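Local coordinates for protein glucosamine kinase (Streptacidiphilus jiangxiensis, PDB 6HWJ) that catalyses the magnesium- and ATP-dependent phosphorylation of D-glucosamine to D-glucosamine 6-phosphate, and acts to a lesser extent on glucose, at residues A[15-20]-A[58-63]; A[31-36]-A[48-53]; A[78-83]-A[130-135]; A[3-8]-A[62-67]; A[95-100]-A[170-175]. All coordinates share one frame; numbering follows the deposited sequence.

Contact 1 of 5, residues A[15-20]-A[58-63]; sequences ALVLPS and WTVPLV
V17 lies on one face of the W58 indole. V17 CG2 sits 3.7 Å from the centroid of the five-membered ring of W58, 15° off the ring normal, a CH-pi contact. V17 CB and CG1 rest near CG of the same ring, and the two side chains cross at about a right angle. V17 CG1 lies anti to the carbonyl carbon (chi1 -55°), which leaves CG2 between the backbone N and that carbon, and both methyls reach the indole. L18 meets the far end of the ring, with L18 CD2 4.1 Å from W58 CH2. Two residues along the strand, V60 CG2 packs 4.0 Å from V17 CG1. L16 closes the row: L16 CD2 is 3.8 Å from L62 CD2.

No direct hydrogen bond joins the two segments. A water bridges them instead, 2.8 Å from V17 O and 2.7 Å from T59 O. The short 3-10 turn that presents these side chains is closed by L18 N bonding to A15 O. Farther out, W58 NE1 bonds to S52 OG, and R137 makes a cation-pi contact with the indole. V50 of the neighbouring strand also packs on V17 and V60. The arrangement is that of an apolar loop laid over one face of an antiparallel sheet, here after helix 5-11 and on strand 57-65 of the N-terminal part of the kinase.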
# COMPACT_ATOMS: atom_id res chain seq x y z
N ALA A 15 -26.84 -11.74 -3.21
CA ALA A 15 -25.98 -10.93 -4.07
C ALA A 15 -25.89 -9.48 -3.63
O ALA A 15 -25.08 -8.73 -4.18
CB ALA A 15 -26.51 -10.99 -5.52
N LEU A 16 -26.70 -9.08 -2.64
CA LEU A 16 -26.62 -7.73 -2.09
C LEU A 16 -25.19 -7.34 -1.75
O LEU A 16 -24.79 -6.19 -1.95
CB LEU A 16 -27.50 -7.66 -0.84
CG LEU A 16 -27.59 -6.33 -0.09
CD1 LEU A 16 -28.37 -5.31 -0.91
CD2 LEU A 16 -28.24 -6.55 1.26
N VAL A 17 -24.39 -8.29 -1.24
CA VAL A 17 -23.06 -7.92 -0.74
C VAL A 17 -22.04 -7.70 -1.85
O VAL A 17 -20.91 -7.28 -1.56
CB VAL A 17 -22.49 -8.98 0.23
CG1 VAL A 17 -23.46 -9.26 1.39
CG2 VAL A 17 -22.18 -10.26 -0.51
N LEU A 18 -22.40 -7.95 -3.14
CA LEU A 18 -21.40 -7.93 -4.22
C LEU A 18 -21.40 -6.59 -4.96
O LEU A 18 -22.47 -6.16 -5.45
CB LEU A 18 -21.67 -9.06 -5.21
CG LEU A 18 -21.49 -10.47 -4.67
CD1 LEU A 18 -21.89 -11.51 -5.71
CD2 LEU A 18 -20.06 -10.72 -4.22
N PRO A 19 -20.25 -5.93 -5.12
CA PRO A 19 -20.23 -4.69 -5.91
C PRO A 19 -20.69 -4.87 -7.34
O PRO A 19 -21.44 -4.04 -7.86
CB PRO A 19 -18.75 -4.26 -5.84
CG PRO A 19 -18.20 -4.93 -4.65
CD PRO A 19 -18.92 -6.24 -4.55
N SER A 20 -20.26 -5.94 -8.00
CA SER A 20 -20.61 -6.19 -9.39
C SER A 20 -21.95 -6.92 -9.54
O SER A 20 -22.28 -7.36 -10.64
CB SER A 20 -19.50 -7.00 -10.08
OG SER A 20 -19.31 -8.25 -9.46
N TRP A 58 -18.84 -8.65 5.11
CA TRP A 58 -18.81 -7.71 4.01
C TRP A 58 -19.19 -6.31 4.47
O TRP A 58 -20.08 -6.15 5.30
CB TRP A 58 -19.81 -8.12 2.90
CG TRP A 58 -19.70 -9.55 2.45
CD1 TRP A 58 -20.20 -10.66 3.09
CD2 TRP A 58 -19.07 -10.02 1.26
NE1 TRP A 58 -19.92 -11.78 2.36
CE2 TRP A 58 -19.21 -11.42 1.24
CE3 TRP A 58 -18.37 -9.39 0.22
CZ2 TRP A 58 -18.69 -12.21 0.21
CZ3 TRP A 58 -17.86 -10.18 -0.81
CH2 TRP A 58 -18.02 -11.57 -0.80
N THR A 59 -18.53 -5.30 3.92
CA THR A 59 -18.98 -3.92 4.02
C THR A 59 -19.93 -3.66 2.87
O THR A 59 -19.55 -3.86 1.71
CB THR A 59 -17.83 -2.92 3.97
OG1 THR A 59 -16.90 -3.21 5.01
CG2 THR A 59 -18.33 -1.47 4.11
N VAL A 60 -21.14 -3.21 3.17
CA VAL A 60 -22.12 -2.99 2.12
C VAL A 60 -22.72 -1.60 2.24
O VAL A 60 -23.41 -1.33 3.24
CB VAL A 60 -23.24 -4.05 2.16
CG1 VAL A 60 -24.10 -3.91 0.92
CG2 VAL A 60 -22.65 -5.47 2.26
N PRO A 61 -22.49 -0.70 1.27
CA PRO A 61 -23.27 0.53 1.25
C PRO A 61 -24.69 0.21 0.81
O PRO A 61 -24.90 -0.43 -0.22
CB PRO A 61 -22.53 1.41 0.22
CG PRO A 61 -21.95 0.41 -0.74
CD PRO A 61 -21.61 -0.82 0.09
N LEU A 62 -25.66 0.64 1.60
CA LEU A 62 -27.03 0.24 1.41
C LEU A 62 -27.93 1.45 1.14
O LEU A 62 -27.72 2.55 1.67
CB LEU A 62 -27.57 -0.51 2.64
CG LEU A 62 -26.91 -1.85 2.90
CD1 LEU A 62 -27.14 -2.24 4.36
CD2 LEU A 62 -27.44 -2.93 1.96
N VAL A 63 -28.95 1.20 0.33
CA VAL A 63 -29.97 2.21 0.06
C VAL A 63 -31.32 1.51 0.01
O VAL A 63 -31.48 0.47 -0.63
CB VAL A 63 -29.69 2.97 -1.25
CG1 VAL A 63 -29.84 2.04 -2.44
CG2 VAL A 63 -30.62 4.18 -1.38
O HOH W 1 -20.43 -4.62 -0.74

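Contact 2 of 5, residues A[31-36]-A[48-53]; sequences GPLRLD and GVVRSA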
# COMPACT_ATOMS: atom_id res chain seq x y z
N GLY A 31 -27.01 -17.77 1.25
CA GLY A 31 -27.89 -17.06 2.14
C GLY A 31 -28.41 -17.96 3.23
O GLY A 31 -28.12 -19.17 3.26
N PRO A 32 -29.21 -17.41 4.14
CA PRO A 32 -29.61 -15.99 4.12
C PRO A 32 -28.53 -15.09 4.69
O PRO A 32 -27.66 -15.58 5.41
CB PRO A 32 -30.87 -15.97 4.99
CG PRO A 32 -30.60 -17.04 6.01
CD PRO A 32 -29.78 -18.12 5.30
N LEU A 33 -28.59 -13.80 4.36
CA LEU A 33 -27.69 -12.82 4.92
C LEU A 33 -28.12 -12.45 6.34
O LEU A 33 -29.28 -12.58 6.71
CB LEU A 33 -27.66 -11.56 4.06
CG LEU A 33 -27.33 -11.67 2.58
CD1 LEU A 33 -27.33 -10.27 1.94
CD2 LEU A 33 -25.98 -12.34 2.37
N ARG A 34 -27.16 -11.97 7.12
CA ARG A 34 -27.43 -11.47 8.46
C ARG A 34 -26.71 -10.14 8.66
O ARG A 34 -25.52 -10.02 8.37
CB ARG A 34 -26.97 -12.47 9.54
CG ARG A 34 -27.45 -12.12 10.94
CD ARG A 34 -26.92 -13.10 11.98
NE ARG A 34 -25.48 -12.97 12.17
CZ ARG A 34 -24.75 -13.76 12.94
NH1 ARG A 34 -23.44 -13.56 13.05
NH2 ARG A 34 -25.32 -14.76 13.60
N LEU A 35 -27.43 -9.16 9.16
CA LEU A 35 -26.87 -7.84 9.42
C LEU A 35 -26.23 -7.84 10.80
O LEU A 35 -26.92 -8.03 11.81
CB LEU A 35 -27.96 -6.78 9.31
CG LEU A 35 -27.54 -5.32 9.44
CD1 LEU A 35 -26.50 -4.96 8.37
CD2 LEU A 35 -28.77 -4.42 9.31
N ASP A 36 -24.92 -7.63 10.85
CA ASP A 36 -24.19 -7.61 12.11
C ASP A 36 -24.11 -6.21 12.71
O ASP A 36 -24.05 -6.06 13.94
CB ASP A 36 -22.77 -8.15 11.92
CG ASP A 36 -22.72 -9.67 11.87
OD1 ASP A 36 -23.73 -10.32 12.21
OD2 ASP A 36 -21.66 -10.20 11.50
N GLY A 48 -23.74 -1.12 6.03
CA GLY A 48 -23.99 -2.36 6.72
C GLY A 48 -22.72 -3.19 6.77
O GLY A 48 -21.91 -3.16 5.84
N VAL A 49 -22.54 -3.90 7.87
CA VAL A 49 -21.60 -5.00 7.99
C VAL A 49 -22.43 -6.27 7.96
O VAL A 49 -23.21 -6.53 8.88
CB VAL A 49 -20.77 -4.89 9.28
CG1 VAL A 49 -19.88 -6.11 9.42
CG2 VAL A 49 -19.94 -3.60 9.26
N VAL A 50 -22.31 -7.02 6.87
CA VAL A 50 -23.22 -8.12 6.57
C VAL A 50 -22.42 -9.41 6.54
O VAL A 50 -21.29 -9.45 6.04
CB VAL A 50 -23.97 -7.89 5.24
CG1 VAL A 50 -24.94 -9.01 4.95
CG2 VAL A 50 -24.69 -6.54 5.29
N ARG A 51 -23.02 -10.45 7.08
CA ARG A 51 -22.45 -11.80 7.06
C ARG A 51 -23.27 -12.67 6.11
O ARG A 51 -24.50 -12.75 6.25
CB ARG A 51 -22.44 -12.37 8.47
CG ARG A 51 -21.56 -13.57 8.67
CD ARG A 51 -21.66 -14.05 10.13
NE ARG A 51 -21.22 -13.02 11.07
CZ ARG A 51 -20.06 -13.04 11.73
NH1 ARG A 51 -19.20 -14.03 11.56
NH2 ARG A 51 -19.77 -12.05 12.57
N SER A 52 -22.60 -13.29 5.15
CA SER A 52 -23.25 -14.33 4.37
C SER A 52 -23.24 -15.65 5.16
O SER A 52 -22.57 -15.80 6.19
CB SER A 52 -22.56 -14.47 3.01
OG SER A 52 -21.15 -14.38 3.12
N ALA A 53 -24.01 -16.62 4.68
CA ALA A 53 -24.23 -17.86 5.43
C ALA A 53 -22.96 -18.68 5.58
O ALA A 53 -22.94 -19.62 6.39
CB ALA A 53 -25.32 -18.70 4.75
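R51 and D36 meet across a pair of antiparallel strands, in a salt bridge on the same side of the sheet as R34. From R51 CB the side chain runs past R34 O and D36 OD2. A bend at chi3 (-60°) then turns the R51 guanidinium to the carboxylate of D36. R51 CD comes 3.5 Å from R34 NH1. R51 NE donates to D36 OD2 at 2.9 Å, using the syn lone pair of that oxygen. R51 NH2 reaches the same D36 OD2 from above the carboxylate plane. This is a side-on grip by two nitrogens on one oxygen, with the carboxylate and guanidinium planes 55° apart.

R34 lies alongside R51 and points the same way. R34 NE bonds to the other oxygen, D36 OD1, at 3.2 Å. R34 NH1 and R51 NE, 3.0 Å apart, are both donors and do not bond each other. Both guanidinium groups converge on the carboxylate of D36, which probably favours their closeness. R57 also packs against D36 and R51.

Below the charges the backbones are joined directly. R34 and R51 form a hydrogen-bonded pair, with R51 N to R34 O at 2.8 Å. D36 N bonds to V49 O. On the face of L35 and V50, L35 CD1 packs 3.9 Å from V50 CG2. L33, just before the strand, adds L33 CB 3.8 Å from V50 CG1. Helix 5-11 lies beyond, where V9 meets both L33 and V50. The whole is a beta hairpin of strands 34-42 and 45-51, with a salt-bridge network on one face and aliphatic packing on the other.

Contact 3 of 5, residues A[78-83]-A[130-135]; sequences GTAEHL and AVVKWA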
# COMPACT_ATOMS: atom_id res chain seq x y z
N GLY A 78 -26.23 8.37 -4.02
CA GLY A 78 -26.01 9.34 -2.96
C GLY A 78 -25.53 8.78 -1.63
O GLY A 78 -25.44 9.54 -0.66
N THR A 79 -25.18 7.51 -1.56
CA THR A 79 -24.74 6.94 -0.29
C THR A 79 -23.33 7.39 0.08
O THR A 79 -23.05 7.66 1.25
CB THR A 79 -24.82 5.41 -0.34
OG1 THR A 79 -26.15 5.00 -0.66
CG2 THR A 79 -24.43 4.83 1.01
N ALA A 80 -22.44 7.47 -0.91
CA ALA A 80 -21.10 8.02 -0.67
C ALA A 80 -21.20 9.48 -0.28
O ALA A 80 -20.50 9.94 0.62
CB ALA A 80 -20.24 7.86 -1.93
N GLU A 81 -22.08 10.22 -0.95
CA GLU A 81 -22.41 11.58 -0.57
C GLU A 81 -22.85 11.67 0.87
O GLU A 81 -22.43 12.58 1.60
CB GLU A 81 -23.51 12.09 -1.52
CG GLU A 81 -23.95 13.46 -1.37
CD GLU A 81 -24.99 13.81 -2.44
OE1 GLU A 81 -26.09 14.26 -2.07
OE2 GLU A 81 -24.68 13.60 -3.64
N HIS A 82 -23.72 10.74 1.31
CA HIS A 82 -24.21 10.79 2.68
C HIS A 82 -23.13 10.40 3.69
O HIS A 82 -23.14 10.88 4.83
CB HIS A 82 -25.44 9.90 2.83
CG HIS A 82 -26.69 10.54 2.31
ND1 HIS A 82 -26.89 10.80 0.97
CD2 HIS A 82 -27.78 11.03 2.96
CE1 HIS A 82 -28.06 11.40 0.81
NE2 HIS A 82 -28.61 11.56 2.00
N LEU A 83 -22.21 9.53 3.30
CA LEU A 83 -21.08 9.25 4.19
C LEU A 83 -20.23 10.51 4.38
O LEU A 83 -19.84 10.84 5.50
CB LEU A 83 -20.24 8.11 3.64
CG LEU A 83 -18.97 7.81 4.46
CD1 LEU A 83 -19.34 7.20 5.80
CD2 LEU A 83 -18.04 6.89 3.71
N ALA A 130 -13.34 14.65 -3.80
CA ALA A 130 -13.02 13.65 -2.79
C ALA A 130 -13.28 12.26 -3.37
O ALA A 130 -14.05 12.10 -4.33
CB ALA A 130 -13.83 13.84 -1.51
N VAL A 131 -12.64 11.26 -2.77
CA VAL A 131 -12.77 9.87 -3.20
C VAL A 131 -13.18 9.05 -1.98
O VAL A 131 -12.46 9.02 -0.97
CB VAL A 131 -11.47 9.31 -3.78
CG1 VAL A 131 -11.70 7.89 -4.28
CG2 VAL A 131 -10.96 10.22 -4.89
N VAL A 132 -14.32 8.39 -2.08
CA VAL A 132 -14.80 7.46 -1.08
C VAL A 132 -14.44 6.06 -1.56
O VAL A 132 -14.81 5.66 -2.67
CB VAL A 132 -16.31 7.58 -0.87
CG1 VAL A 132 -16.80 6.47 0.10
CG2 VAL A 132 -16.69 8.96 -0.38
N LYS A 133 -13.73 5.32 -0.73
CA LYS A 133 -13.31 3.96 -1.04
C LYS A 133 -13.98 3.05 -0.01
O LYS A 133 -13.64 3.14 1.18
CB LYS A 133 -11.80 3.82 -0.98
CG LYS A 133 -11.29 2.42 -1.30
CD LYS A 133 -9.76 2.40 -1.31
CE LYS A 133 -9.23 1.03 -1.71
NZ LYS A 133 -7.74 0.96 -1.59
N TRP A 134 -14.91 2.22 -0.47
CA TRP A 134 -15.55 1.23 0.37
C TRP A 134 -14.68 -0.01 0.47
O TRP A 134 -14.26 -0.57 -0.55
CB TRP A 134 -16.91 0.81 -0.20
CG TRP A 134 -17.90 1.91 -0.38
CD1 TRP A 134 -18.27 2.48 -1.57
CD2 TRP A 134 -18.64 2.57 0.63
NE1 TRP A 134 -19.21 3.45 -1.35
CE2 TRP A 134 -19.45 3.53 -0.00
CE3 TRP A 134 -18.71 2.44 2.02
CZ2 TRP A 134 -20.31 4.36 0.70
CZ3 TRP A 134 -19.56 3.26 2.72
CH2 TRP A 134 -20.36 4.22 2.06
N ALA A 135 -14.42 -0.46 1.69
CA ALA A 135 -13.97 -1.83 1.87
C ALA A 135 -15.09 -2.72 1.35
O ALA A 135 -16.26 -2.32 1.29
CB ALA A 135 -13.67 -2.11 3.34
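Helix 79-83 crosses strand 130-134 at 105°, with the two axes 9.3 Å apart at their closest, and A80 and V132 are the nearest pair of residues by CA. No hydrogen bond links the segments, and side chains make the contact. A80 CB fits against V132 CG2 at 4.0 Å. One turn on, L83 points toward the strand. Its chi1 of 176° extends the chain away from the backbone N and brings the CD2 methyl to the strand. L83 CD2 touches two partners, V132 CG1 at 3.8 Å and W134 CH2 at 3.9 Å. The W134 indole reaches back toward the helix start, where W134 CZ2 lies 4.0 Å from A80 CA and 4.2 Å from T79 CG2. Within the strand, V132 CG1 lies over one face of that ring, offset toward the rim.

This is helix-on-sheet packing: the first turn of helix 79-88 lies on one face of the six-stranded antiparallel sheet. K133, between V132 and W134, points away from the helix. K133 probably binds ATP, so the helix packs on the side of the strand turned away from that lysine. V124 and V126 of the next strand extend the surface under A80.

G78 takes the N-cap position. Its carbonyl oxygen accepts from H82 N, a bond of the first turn. At the same end, T79 OG1 is hydrogen-bonded to H45 and S73.

Contact 4 of 5, residues A[3-8]-A[62-67]; sequences PNWSEL and LVRDGA
R64 reaches from strand 57-65 to the start of helix 5-11, where a capping box closes the first turn. The guanidinium grips the carbonyl of P3 end-on: R64 NH1 bonds to P3 O at 3.1 Å and R64 NH2 to the same oxygen at 3.3 Å. P3 O lies close to the guanidinium plane, and NH1 comes nearly in line with the C=O bond. The capping box uses both side chains of the pair. E7 N donates to N4 OD1 at 2.7 Å, and N4 N donates to E7 OE2 at 3.0 Å, through the anti lone pair of the carboxylate.

The cation is held by more than its bonds. R64 CZ sits 4.1 Å from the centroid of the five-membered ring of W5, 12° off the ring normal. This is a cation-pi contact, but the planes are 88° apart, so the guanidinium stands upright on the indole. The chain is extended from CG to NE, which lays R64 CD over the six-membered ring. W5 also meets L62, with W5 CZ3 3.9 Å from L62 CB. On one face of the guanidinium, L8 CD1 lies 3.3 Å from R64 CZ.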
# COMPACT_ATOMS: atom_id res chain seq x y z
N PRO A 3 -39.93 -2.77 7.56
CA PRO A 3 -39.01 -3.57 8.37
C PRO A 3 -37.82 -2.73 8.79
O PRO A 3 -37.50 -1.69 8.21
CB PRO A 3 -38.59 -4.71 7.43
CG PRO A 3 -39.63 -4.74 6.35
CD PRO A 3 -40.11 -3.32 6.20
N ASN A 4 -37.17 -3.18 9.86
CA ASN A 4 -35.89 -2.60 10.21
C ASN A 4 -34.85 -3.05 9.19
O ASN A 4 -35.09 -3.91 8.34
CB ASN A 4 -35.50 -2.97 11.63
CG ASN A 4 -35.43 -4.46 11.84
OD1 ASN A 4 -35.12 -5.22 10.92
ND2 ASN A 4 -35.72 -4.89 13.05
N TRP A 5 -33.66 -2.45 9.28
CA TRP A 5 -32.59 -2.81 8.36
C TRP A 5 -32.26 -4.29 8.45
O TRP A 5 -31.95 -4.92 7.43
CB TRP A 5 -31.35 -1.97 8.66
CG TRP A 5 -31.44 -0.54 8.25
CD1 TRP A 5 -31.71 0.53 9.05
CD2 TRP A 5 -31.23 -0.00 6.93
NE1 TRP A 5 -31.66 1.68 8.33
CE2 TRP A 5 -31.37 1.39 7.03
CE3 TRP A 5 -30.94 -0.57 5.69
CZ2 TRP A 5 -31.24 2.23 5.93
CZ3 TRP A 5 -30.80 0.26 4.60
CH2 TRP A 5 -30.96 1.65 4.73
N SER A 6 -32.31 -4.87 9.66
CA SER A 6 -31.98 -6.28 9.82
C SER A 6 -32.91 -7.17 9.01
O SER A 6 -32.46 -8.11 8.36
CB SER A 6 -32.05 -6.68 11.31
OG SER A 6 -31.17 -5.87 12.09
N GLU A 7 -34.21 -6.90 9.07
CA GLU A 7 -35.18 -7.70 8.34
C GLU A 7 -35.03 -7.51 6.83
O GLU A 7 -35.22 -8.46 6.06
CB GLU A 7 -36.61 -7.34 8.76
CG GLU A 7 -36.94 -7.60 10.21
CD GLU A 7 -38.30 -7.02 10.58
OE1 GLU A 7 -39.25 -7.80 10.80
OE2 GLU A 7 -38.42 -5.78 10.64
N LEU A 8 -34.74 -6.29 6.39
CA LEU A 8 -34.52 -6.07 4.97
C LEU A 8 -33.31 -6.85 4.47
O LEU A 8 -33.35 -7.45 3.39
CB LEU A 8 -34.35 -4.58 4.68
CG LEU A 8 -35.61 -3.71 4.73
CD1 LEU A 8 -35.21 -2.23 4.59
CD2 LEU A 8 -36.63 -4.08 3.65
N LEU A 62 -25.66 0.64 1.60
CA LEU A 62 -27.03 0.24 1.41
C LEU A 62 -27.93 1.45 1.14
O LEU A 62 -27.72 2.55 1.67
CB LEU A 62 -27.57 -0.51 2.64
CG LEU A 62 -26.91 -1.85 2.90
CD1 LEU A 62 -27.14 -2.24 4.36
CD2 LEU A 62 -27.44 -2.93 1.96
N VAL A 63 -28.95 1.20 0.33
CA VAL A 63 -29.97 2.21 0.06
C VAL A 63 -31.32 1.51 0.01
O VAL A 63 -31.48 0.47 -0.63
CB VAL A 63 -29.69 2.97 -1.25
CG1 VAL A 63 -29.84 2.04 -2.44
CG2 VAL A 63 -30.62 4.18 -1.38
N ARG A 64 -32.29 2.07 0.71
CA ARG A 64 -33.65 1.57 0.59
C ARG A 64 -34.23 2.02 -0.74
O ARG A 64 -34.11 3.18 -1.12
CB ARG A 64 -34.50 2.04 1.77
CG ARG A 64 -34.14 1.32 3.09
CD ARG A 64 -34.92 1.85 4.28
NE ARG A 64 -34.50 1.24 5.54
CZ ARG A 64 -35.31 0.59 6.37
NH1 ARG A 64 -36.61 0.44 6.08
NH2 ARG A 64 -34.83 0.07 7.49
N ASP A 65 -34.80 1.08 -1.50
CA ASP A 65 -35.40 1.38 -2.79
C ASP A 65 -36.75 0.71 -2.81
O ASP A 65 -36.85 -0.49 -2.52
CB ASP A 65 -34.52 0.88 -3.95
CG ASP A 65 -34.98 1.41 -5.31
OD1 ASP A 65 -36.20 1.45 -5.56
OD2 ASP A 65 -34.12 1.77 -6.14
N GLY A 66 -37.79 1.48 -3.13
CA GLY A 66 -39.14 0.95 -3.15
C GLY A 66 -39.35 -0.14 -4.17
O GLY A 66 -40.32 -0.89 -4.07
N ALA A 67 -38.46 -0.24 -5.15
CA ALA A 67 -38.57 -1.34 -6.11
C ALA A 67 -38.32 -2.69 -5.43
O ALA A 67 -39.18 -3.58 -5.47
CB ALA A 67 -37.60 -1.12 -7.27

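Contact 5 of 5, residues A[95-100]-A[170-175]; sequences DAAFVL and LTLAEG
L170 opens the pairing opposite L100, a non-hydrogen-bonded antiparallel pair. With chi1 at 173°, the side chain swings away from its own backbone N, and L170 CD1 comes to lie 4.0 Å from both L100 CG and F98 CD2. L83 of helix 79-88 packs on L170 from outside the two strands. T171 comes next, facing V99 in a hydrogen-bonded pair. T171 N donates to V99 O at 2.9 Å, and V99 N donates to T171 O at 2.8 Å. The two side chains lie side by side on the other face of the sheet. T171 OG1 touches V99 CB at 3.4 Å. One water links T171 OG1 with V99 O, donating to that carbonyl.

L172 returns to the face of L170. L172 CD1 sits above one face of the F98 ring, offset toward the rim, 4.1 Å from F98 CE2. The same methyl, L172 CD1, is 3.3 Å from A97 O. A37 and L39 of strand 34-42 lie beyond the ring, so this face looks toward the other sheet. A173 ends the ladder, with A173 N bonding to A97 O at 2.9 Å. On the opposite segment a type I turn from D95 to F98 leads into the strand, closed by F98 N bonding to D95 O.

Strand 98-102 is an outermost strand of its sheet within the chain. Its polar backbone is tied to strand 166-172 by this ladder. The chemistry implies a two-sided edge. F98, L170 and L172 pack toward strand 34-42, with L100 and L170 meeting helix 79-88. On the V99 and T171 side one water bridges T171 OG1 and the V99 carbonyl.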
# COMPACT_ATOMS: atom_id res chain seq x y z
N ASP A 95 -23.63 4.95 16.24
CA ASP A 95 -23.74 3.63 16.84
C ASP A 95 -22.39 3.17 17.38
O ASP A 95 -21.39 3.21 16.67
CB ASP A 95 -24.26 2.62 15.82
CG ASP A 95 -24.43 1.23 16.41
OD1 ASP A 95 -24.31 1.10 17.64
OD2 ASP A 95 -24.68 0.28 15.65
N ALA A 96 -22.40 2.70 18.63
CA ALA A 96 -21.16 2.39 19.34
C ALA A 96 -20.32 1.34 18.62
O ALA A 96 -19.13 1.18 18.94
CB ALA A 96 -21.47 1.92 20.75
N ALA A 97 -20.89 0.61 17.66
CA ALA A 97 -20.11 -0.34 16.88
C ALA A 97 -19.15 0.35 15.92
O ALA A 97 -18.21 -0.28 15.45
CB ALA A 97 -21.05 -1.25 16.09
N PHE A 98 -19.38 1.63 15.62
CA PHE A 98 -18.64 2.32 14.58
C PHE A 98 -17.85 3.47 15.18
O PHE A 98 -18.24 4.05 16.19
CB PHE A 98 -19.57 2.87 13.50
CG PHE A 98 -20.40 1.81 12.80
CD1 PHE A 98 -21.66 1.48 13.26
CD2 PHE A 98 -19.92 1.20 11.66
CE1 PHE A 98 -22.42 0.52 12.61
CE2 PHE A 98 -20.68 0.24 11.00
CZ PHE A 98 -21.93 -0.10 11.48
N VAL A 99 -16.75 3.81 14.52
CA VAL A 99 -16.00 5.03 14.79
C VAL A 99 -15.93 5.81 13.49
O VAL A 99 -15.41 5.31 12.48
CB VAL A 99 -14.59 4.72 15.32
CG1 VAL A 99 -13.75 6.01 15.37
CG2 VAL A 99 -14.68 4.11 16.70
N LEU A 100 -16.49 7.02 13.50
CA LEU A 100 -16.42 7.96 12.38
C LEU A 100 -15.43 9.04 12.77
O LEU A 100 -15.69 9.82 13.69
CB LEU A 100 -17.79 8.57 12.10
CG LEU A 100 -18.57 8.17 10.86
CD1 LEU A 100 -19.83 9.02 10.75
CD2 LEU A 100 -17.74 8.30 9.60
N LEU A 170 -14.10 5.65 8.33
CA LEU A 170 -15.14 4.88 9.01
C LEU A 170 -14.58 3.52 9.37
O LEU A 170 -14.14 2.77 8.48
CB LEU A 170 -16.38 4.72 8.13
CG LEU A 170 -17.46 3.79 8.68
CD1 LEU A 170 -17.98 4.35 10.02
CD2 LEU A 170 -18.60 3.60 7.70
N THR A 171 -14.58 3.21 10.66
CA THR A 171 -14.07 1.93 11.14
C THR A 171 -15.08 1.26 12.07
O THR A 171 -15.96 1.91 12.64
CB THR A 171 -12.73 2.10 11.88
OG1 THR A 171 -12.92 2.96 13.01
CG2 THR A 171 -11.68 2.68 10.95
N LEU A 172 -14.93 -0.05 12.19
CA LEU A 172 -15.71 -0.86 13.08
C LEU A 172 -14.86 -1.14 14.31
O LEU A 172 -13.73 -1.63 14.18
CB LEU A 172 -16.12 -2.16 12.39
CG LEU A 172 -17.12 -3.10 13.09
CD1 LEU A 172 -18.53 -2.57 13.04
CD2 LEU A 172 -17.04 -4.47 12.41
N ALA A 173 -15.38 -0.80 15.48
CA ALA A 173 -14.60 -0.88 16.72
C ALA A 173 -14.58 -2.34 17.18
O ALA A 173 -15.53 -2.81 17.81
CB ALA A 173 -15.20 0.02 17.80
N GLU A 174 -13.51 -3.04 16.86
CA GLU A 174 -13.35 -4.43 17.26
C GLU A 174 -11.91 -4.85 16.99
O GLU A 174 -11.20 -4.21 16.22
CB GLU A 174 -14.33 -5.35 16.52
CG GLU A 174 -14.08 -5.39 15.01
CD GLU A 174 -14.78 -6.56 14.34
OE1 GLU A 174 -16.03 -6.66 14.46
OE2 GLU A 174 -14.07 -7.38 13.72
N GLY A 175 -11.50 -5.94 17.63
CA GLY A 175 -10.19 -6.49 17.40
C GLY A 175 -9.08 -5.61 17.95
O GLY A 175 -9.30 -4.65 18.67
O HOH W 2 -12.47 5.54 12.11

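In the fold
Contacts 1 and 3 are fully buried and apolar, and neither has a direct hydrogen bond between its segments. Contacts 2 and 5 are partly buried strand pairs, each in its own sheet and each with a backbone ladder. Contact 4 lies at the surface and relies on one arginine. Contacts 1 and 4 both use strand 57-65 and overlap at L62 and V63. Contact 2 supplies the next strand: W58 N and V60 N of contact 1 probably bond to V50 O and G48 O. Two junctions link the sheets. V49 of contact 2 touches F98 and L172 of contact 5, and P61 of contact 1 meets W134 of contact 3.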